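Local coordinates for protein phenylalanine hydroxylase (Colwellia psychrerythraea, PDB 2V27) that probably hydroxylates L-phenylalanine to L-tyrosine with molecular oxygen and tetrahydrobiopterin at a mononuclear iron site, the first step of phenylalanine breakdown, at residues 136-140 / 164-168; 168-173 / 224-230. One frame throughout, in Å; residues are numbered along the deposited sequence. Where two conformers were deposited one is given.

Contact 1: residues 136-140 / 164-168; sequences FANYT and FTIEF. With FE (Fe (III) ion), chain E.
Tyr139 reaches from helix 134-147 to helix 152-167 and hydrogen-bonds through its hydroxyl to Thr165, OH to OG1 2.9 Å, with the tyrosine as donor; OG1 lies at the ring edge, near the ring plane. Thr165 OG1 is also hydrogen-bonded to Leu161 O, its strongest polar partner, within its own helix. The same ring edge meets Ile166, whose CG1 sits in the ring plane 3.8 Å from CE2. CD1 of Ile166 then runs on between the helices to within 3.6 Å of OG1 of Thr140. From the other flank CZ of Phe136 comes up to Ile166 CG1 at 4.1 Å, so three side chains of helix 134-147 touch the CG1-CD1 arm of Ile166. Both aromatic side chains have CG anti to the backbone nitrogen (Tyr139 chi1 167°), which carries their rings across the gap. The catalytic domain of the aromatic amino acid hydroxylases is largely helical; here two helices meet in a buried contact, and the residue after Ile166 binds the iron. This is Glu167, which chelates the ion with OE1 at 2.1 Å and OE2 at 2.3 Å; two waters, His122 and His127 are its other ligands, and Ile166 also packs on His127. Were Tyr139 an alanine, Thr165 OG1 would probably lose the hydroxyl that donates to it and a gap would open beside Ile166. Farther out, Thr140 OG1 donates to Phe136 O at 2.8 Å from above the carbonyl plane, while Thr140 N reaches that oxygen from the opposite face. Leu233 of helix 233-237 backs both Phe136 and Tyr139.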
loop_
_atom_site.group_PDB
_atom_site.type_symbol
_atom_site.label_atom_id
_atom_site.label_comp_id
_atom_site.label_asym_id
_atom_site.label_seq_id
_atom_site.Cartn_x
_atom_site.Cartn_y
_atom_site.Cartn_z
ATOM N N PHE B 136 12.251 -6.656 26.974
ATOM C CA PHE B 136 11.330 -5.904 26.107
ATOM C C PHE B 136 10.752 -4.707 26.901
ATOM O O PHE B 136 10.670 -3.582 26.404
ATOM C CB PHE B 136 10.237 -6.844 25.613
ATOM C CG PHE B 136 9.203 -6.179 24.678
ATOM C CD1 PHE B 136 9.338 -6.287 23.289
ATOM C CD2 PHE B 136 8.110 -5.416 25.196
ATOM C CE1 PHE B 136 8.355 -5.715 22.423
ATOM C CE2 PHE B 136 7.140 -4.875 24.346
ATOM C CZ PHE B 136 7.279 -4.996 22.956
ATOM N N ALA B 137 10.292 -4.963 28.138
ATOM C CA ALA B 137 9.780 -3.895 29.028
ATOM C C ALA B 137 10.813 -2.774 29.272
ATOM O O ALA B 137 10.496 -1.575 29.159
ATOM C CB ALA B 137 9.295 -4.512 30.378
ATOM N N ASN B 138 12.044 -3.159 29.601
ATOM C CA ASN B 138 13.074 -2.144 29.906
ATOM C C ASN B 138 13.375 -1.328 28.655
ATOM O O ASN B 138 13.614 -0.136 28.742
ATOM C CB ASN B 138 14.355 -2.735 30.496
ATOM C CG ASN B 138 14.150 -3.353 31.862
ATOM O OD1 ASN B 138 13.191 -3.033 32.590
ATOM N ND2 ASN B 138 15.040 -4.279 32.195
ATOM N N TYR B 139 13.392 -1.957 27.489
ATOM C CA TYR B 139 13.629 -1.244 26.232
ATOM C C TYR B 139 12.487 -0.233 25.983
ATOM O O TYR B 139 12.746 0.919 25.599
ATOM C CB TYR B 139 13.783 -2.265 25.089
ATOM C CG TYR B 139 13.722 -1.641 23.710
ATOM C CD1 TYR B 139 14.838 -0.979 23.189
ATOM C CD2 TYR B 139 12.549 -1.704 22.944
ATOM C CE1 TYR B 139 14.812 -0.393 21.951
ATOM C CE2 TYR B 139 12.488 -1.113 21.686
ATOM C CZ TYR B 139 13.597 -0.445 21.194
ATOM O OH TYR B 139 13.532 0.063 19.891
ATOM N N THR B 140 11.247 -0.643 26.217
ATOM C CA THR B 140 10.115 0.229 26.034
ATOM C C THR B 140 10.178 1.437 26.972
ATOM O O THR B 140 9.867 2.585 26.579
ATOM C CB THR B 140 8.811 -0.575 26.157
ATOM O OG1 THR B 140 8.857 -1.707 25.270
ATOM C CG2 THR B 140 7.591 0.253 25.844
ATOM N N PHE B 164 10.077 -0.304 13.562
ATOM C CA PHE B 164 10.833 -1.456 13.158
ATOM C C PHE B 164 11.198 -2.441 14.260
ATOM O O PHE B 164 11.818 -3.477 13.971
ATOM C CB PHE B 164 12.057 -0.988 12.402
ATOM C CG PHE B 164 11.715 -0.506 11.007
ATOM C CD1 PHE B 164 11.852 0.855 10.648
ATOM C CD2 PHE B 164 11.208 -1.438 10.066
ATOM C CE1 PHE B 164 11.547 1.295 9.320
ATOM C CE2 PHE B 164 10.892 -1.048 8.765
ATOM C CZ PHE B 164 11.073 0.323 8.378
ATOM N N THR B 165 10.830 -2.138 15.523
ATOM C CA THR B 165 11.126 -3.021 16.676
ATOM C C THR B 165 9.790 -3.408 17.317
ATOM O O THR B 165 9.234 -4.451 17.005
ATOM C CB THR B 165 12.101 -2.327 17.712
ATOM O OG1 THR B 165 11.623 -1.010 18.058
ATOM C CG2 THR B 165 13.485 -2.208 17.064
ATOM N N ILE B 166 9.255 -2.549 18.173
ATOM C CA ILE B 166 8.015 -2.867 18.878
ATOM C C ILE B 166 6.839 -3.197 17.960
ATOM O O ILE B 166 6.016 -4.068 18.332
ATOM C CB ILE B 166 7.707 -1.696 19.858
ATOM C CG1 ILE B 166 8.787 -1.743 20.994
ATOM C CG2 ILE B 166 6.246 -1.780 20.445
ATOM C CD1 ILE B 166 8.785 -0.583 21.899
ATOM N N GLU B 167 6.699 -2.488 16.815
ATOM C CA GLU B 167 5.552 -2.789 15.958
ATOM C C GLU B 167 5.824 -3.955 14.972
ATOM O O GLU B 167 4.981 -4.871 14.860
ATOM C CB GLU B 167 4.983 -1.532 15.259
ATOM C CG GLU B 167 4.552 -0.501 16.285
ATOM C CD GLU B 167 3.273 -0.930 17.058
ATOM O OE1 GLU B 167 2.937 -0.232 18.039
ATOM O OE2 GLU B 167 2.579 -1.914 16.691
ATOM N N PHE B 168 6.941 -3.916 14.242
ATOM C CA PHE B 168 7.187 -4.888 13.155
ATOM C C PHE B 168 8.461 -5.714 13.271
ATOM O O PHE B 168 8.949 -6.274 12.293
ATOM C CB PHE B 168 7.076 -4.166 11.773
ATOM C CG PHE B 168 5.647 -3.862 11.425
ATOM C CD1 PHE B 168 5.043 -2.705 11.888
ATOM C CD2 PHE B 168 4.865 -4.818 10.767
ATOM C CE1 PHE B 168 3.675 -2.476 11.690
ATOM C CE2 PHE B 168 3.505 -4.596 10.558
ATOM C CZ PHE B 168 2.912 -3.406 11.025
HETATM FE FE FE E . 1.196 -1.361 18.425
HETATM O O HOH W 1 0.309 0.314 17.201
HETATM O O HOH W 2 0.509 -0.081 19.934
#

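Contact 2: residues 168-173 / 224-230; sequences FGLLDT and YYMLTKV
The ring of Tyr224 lies beside Leu170 and its CD2-CE2 side meets Phe168, and these three side chains form the apolar start of the contact. Leu170 brings its CD1 branch obliquely to the tyrosine, 3.6 Å from CB. With CG of Tyr224 beside its own backbone nitrogen (chi1 -70°), the CD2-CE2 side of the ring is directed toward 168-173: CE2 meets the edge of the Phe168 ring at CD2, 4.0 Å away, and the Phe168 carbonyl oxygen lies near the plane of the tyrosine ring, at its edge. Met226 continues the row on the same face of the sheet, its CG against Leu170 CB, and its SD lies 3.8 Å from Asp172 CB. Behind these side chains is a parallel pairing of strands 170-173 and 223-227, the central two of a four-stranded mixed sheet; the directions of 170-173 and 224-227 are 49° apart. Leu170 N donates to Tyr225 O, Leu227 N to Leu170 O, and Asp172 N to Leu227 O at 2.8 Å, nearly straight at 169°. Ahead of this ladder a water spans the wider gap, donating to Phe168 O and accepting from Tyr225 N, 2.8 Å from each. On the opposite face Leu171 pairs with Leu227, CD2 to CB 3.8 Å; the same methyl also rests on the Lys229 backbone, where the chain turns beyond the strand. That turn has a polar fastening of its own, a salt bridge between Lys229 and Asp232. Helix 188-196 covers the Leu170 and Tyr224 face through Met195, Tyr193 and Ala194.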
loop_
_atom_site.group_PDB
_atom_site.type_symbol
_atom_site.label_atom_id
_atom_site.label_comp_id
_atom_site.label_asym_id
_atom_site.label_seq_id
_atom_site.Cartn_x
_atom_site.Cartn_y
_atom_site.Cartn_z
ATOM N N PHE B 168 6.941 -3.916 14.242
ATOM C CA PHE B 168 7.187 -4.888 13.155
ATOM C C PHE B 168 8.461 -5.714 13.271
ATOM O O PHE B 168 8.949 -6.274 12.293
ATOM C CB PHE B 168 7.076 -4.166 11.773
ATOM C CG PHE B 168 5.647 -3.862 11.425
ATOM C CD1 PHE B 168 5.043 -2.705 11.888
ATOM C CD2 PHE B 168 4.865 -4.818 10.767
ATOM C CE1 PHE B 168 3.675 -2.476 11.690
ATOM C CE2 PHE B 168 3.505 -4.596 10.558
ATOM C CZ PHE B 168 2.912 -3.406 11.025
ATOM N N GLY B 169 8.989 -5.809 14.486
ATOM C CA GLY B 169 10.212 -6.582 14.702
ATOM C C GLY B 169 10.083 -8.074 14.470
ATOM O O GLY B 169 9.083 -8.687 14.829
ATOM N N LEU B 170 11.123 -8.619 13.855
ATOM C CA LEU B 170 11.230 -10.047 13.667
ATOM C C LEU B 170 12.483 -10.576 14.345
ATOM O O LEU B 170 13.401 -9.804 14.685
ATOM C CB LEU B 170 11.321 -10.398 12.163
ATOM C CG LEU B 170 10.174 -9.887 11.275
ATOM C CD1 LEU B 170 10.393 -10.395 9.826
ATOM C CD2 LEU B 170 8.826 -10.386 11.800
ATOM N N LEU B 171 12.512 -11.895 14.525
ATOM C CA LEU B 171 13.759 -12.567 14.988
ATOM C C LEU B 171 14.241 -13.577 13.948
ATOM O O LEU B 171 13.430 -14.318 13.367
ATOM C CB LEU B 171 13.576 -13.328 16.302
ATOM C CG LEU B 171 12.909 -12.639 17.493
ATOM C CD1 LEU B 171 12.902 -13.658 18.648
ATOM C CD2 LEU B 171 13.710 -11.432 17.855
ATOM N N ASP B 172 15.566 -13.618 13.792
ATOM C CA ASP B 172 16.219 -14.675 13.003
ATOM C C ASP B 172 16.864 -15.681 13.976
ATOM O O ASP B 172 17.923 -15.433 14.573
ATOM C CB ASP B 172 17.268 -13.997 12.116
ATOM C CG ASP B 172 18.040 -14.972 11.231
ATOM O OD1 ASP B 172 17.592 -16.128 11.079
ATOM O OD2 ASP B 172 19.080 -14.531 10.673
ATOM N N THR B 173 16.169 -16.784 14.149
ATOM C CA THR B 173 16.523 -17.784 15.162
ATOM C C THR B 173 17.033 -19.070 14.535
ATOM O O THR B 173 16.727 -19.352 13.383
ATOM C CB THR B 173 15.334 -18.111 16.139
ATOM O OG1 THR B 173 14.461 -19.128 15.577
ATOM C CG2 THR B 173 14.510 -16.794 16.510
ATOM N N TYR B 224 11.832 -5.523 6.660
ATOM C CA TYR B 224 11.787 -5.845 8.110
ATOM C C TYR B 224 13.200 -5.904 8.630
ATOM O O TYR B 224 14.158 -6.248 7.859
ATOM C CB TYR B 224 11.149 -7.233 8.336
ATOM C CG TYR B 224 9.668 -7.266 8.033
ATOM C CD1 TYR B 224 9.208 -7.263 6.723
ATOM C CD2 TYR B 224 8.704 -7.198 9.065
ATOM C CE1 TYR B 224 7.819 -7.221 6.426
ATOM C CE2 TYR B 224 7.322 -7.221 8.792
ATOM C CZ TYR B 224 6.911 -7.222 7.453
ATOM O OH TYR B 224 5.592 -7.200 7.065
ATOM N N TYR B 225 13.355 -5.612 9.921
ATOM C CA TYR B 225 14.649 -5.814 10.610
ATOM C C TYR B 225 14.563 -6.928 11.645
ATOM O O TYR B 225 13.596 -7.060 12.377
ATOM C CB TYR B 225 15.167 -4.528 11.239
ATOM C CG TYR B 225 15.567 -3.556 10.167
ATOM C CD1 TYR B 225 14.672 -2.559 9.740
ATOM C CD2 TYR B 225 16.845 -3.616 9.581
ATOM C CE1 TYR B 225 15.049 -1.635 8.726
ATOM C CE2 TYR B 225 17.237 -2.711 8.588
ATOM C CZ TYR B 225 16.348 -1.713 8.145
ATOM O OH TYR B 225 16.715 -0.815 7.136
ATOM N N MET B 226 15.610 -7.748 11.674
ATOM C CA MET B 226 15.645 -8.926 12.525
ATOM C C MET B 226 16.699 -8.849 13.623
ATOM O O MET B 226 17.889 -8.663 13.330
ATOM C CB MET B 226 15.927 -10.152 11.681
ATOM C CG MET B 226 14.971 -10.320 10.473
ATOM S SD MET B 226 15.329 -11.881 9.583
ATOM C CE MET B 226 16.865 -11.452 8.794
ATOM N N LEU B 227 16.266 -9.026 14.870
ATOM C CA LEU B 227 17.189 -9.368 15.960
ATOM C C LEU B 227 17.428 -10.878 15.928
ATOM O O LEU B 227 16.840 -11.579 15.127
ATOM C CB LEU B 227 16.577 -8.970 17.323
ATOM C CG LEU B 227 16.046 -7.531 17.490
ATOM C CD1 LEU B 227 15.315 -7.441 18.870
ATOM C CD2 LEU B 227 17.135 -6.492 17.412
ATOM N N THR B 228 18.262 -11.391 16.827
ATOM C CA THR B 228 18.359 -12.845 16.996
ATOM C C THR B 228 17.605 -13.359 18.227
ATOM O O THR B 228 17.306 -14.563 18.336
ATOM C CB THR B 228 19.809 -13.282 17.140
ATOM O OG1 THR B 228 20.334 -12.764 18.374
ATOM C CG2 THR B 228 20.643 -12.835 15.917
ATOM N N LYS B 229 17.342 -12.463 19.184
ATOM C CA LYS B 229 16.587 -12.786 20.411
ATOM C C LYS B 229 16.060 -11.448 20.927
ATOM O O LYS B 229 16.672 -10.412 20.644
ATOM C CB LYS B 229 17.488 -13.444 21.491
ATOM C CG LYS B 229 18.799 -12.771 21.722
ATOM C CD LYS B 229 19.742 -13.515 22.723
ATOM C CE LYS B 229 21.002 -12.633 23.091
ATOM N NZ LYS B 229 20.914 -11.079 23.448
ATOM N N VAL B 230 14.958 -11.476 21.665
ATOM C CA VAL B 230 14.414 -10.232 22.255
ATOM C C VAL B 230 15.446 -9.549 23.155
ATOM O O VAL B 230 15.485 -8.319 23.220
ATOM C CB VAL B 230 13.105 -10.572 22.990
ATOM C CG1 VAL B 230 12.596 -9.351 23.796
ATOM C CG2 VAL B 230 12.055 -10.994 21.989
HETATM O O HOH W 3 11.131 -4.662 11.420
#

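How the contacts relate
Phe168 belongs to both contacts: it is the first residue to leave helix 152-167, which carries one side of contact 1, and its ring takes part in contact 2. Helix 152-167 thus leads into strand 170-173 through Phe168 and Gly169, and the contact centres lie 11 Å apart. They also touch through side chains, Phe164 CD2 meeting Tyr225 CD1 at 3.7 Å in an edge-to-face pair, and Phe136 CB meeting Val230 CG1 at 3.9 Å. The iron is tied most directly to contact 1, whose Glu167 is a ligand; the Phe168 side chain approaches the ion to about 7 Å. The helix that supplies Glu167 is therefore packed against a neighbouring helix and continues into the sheet.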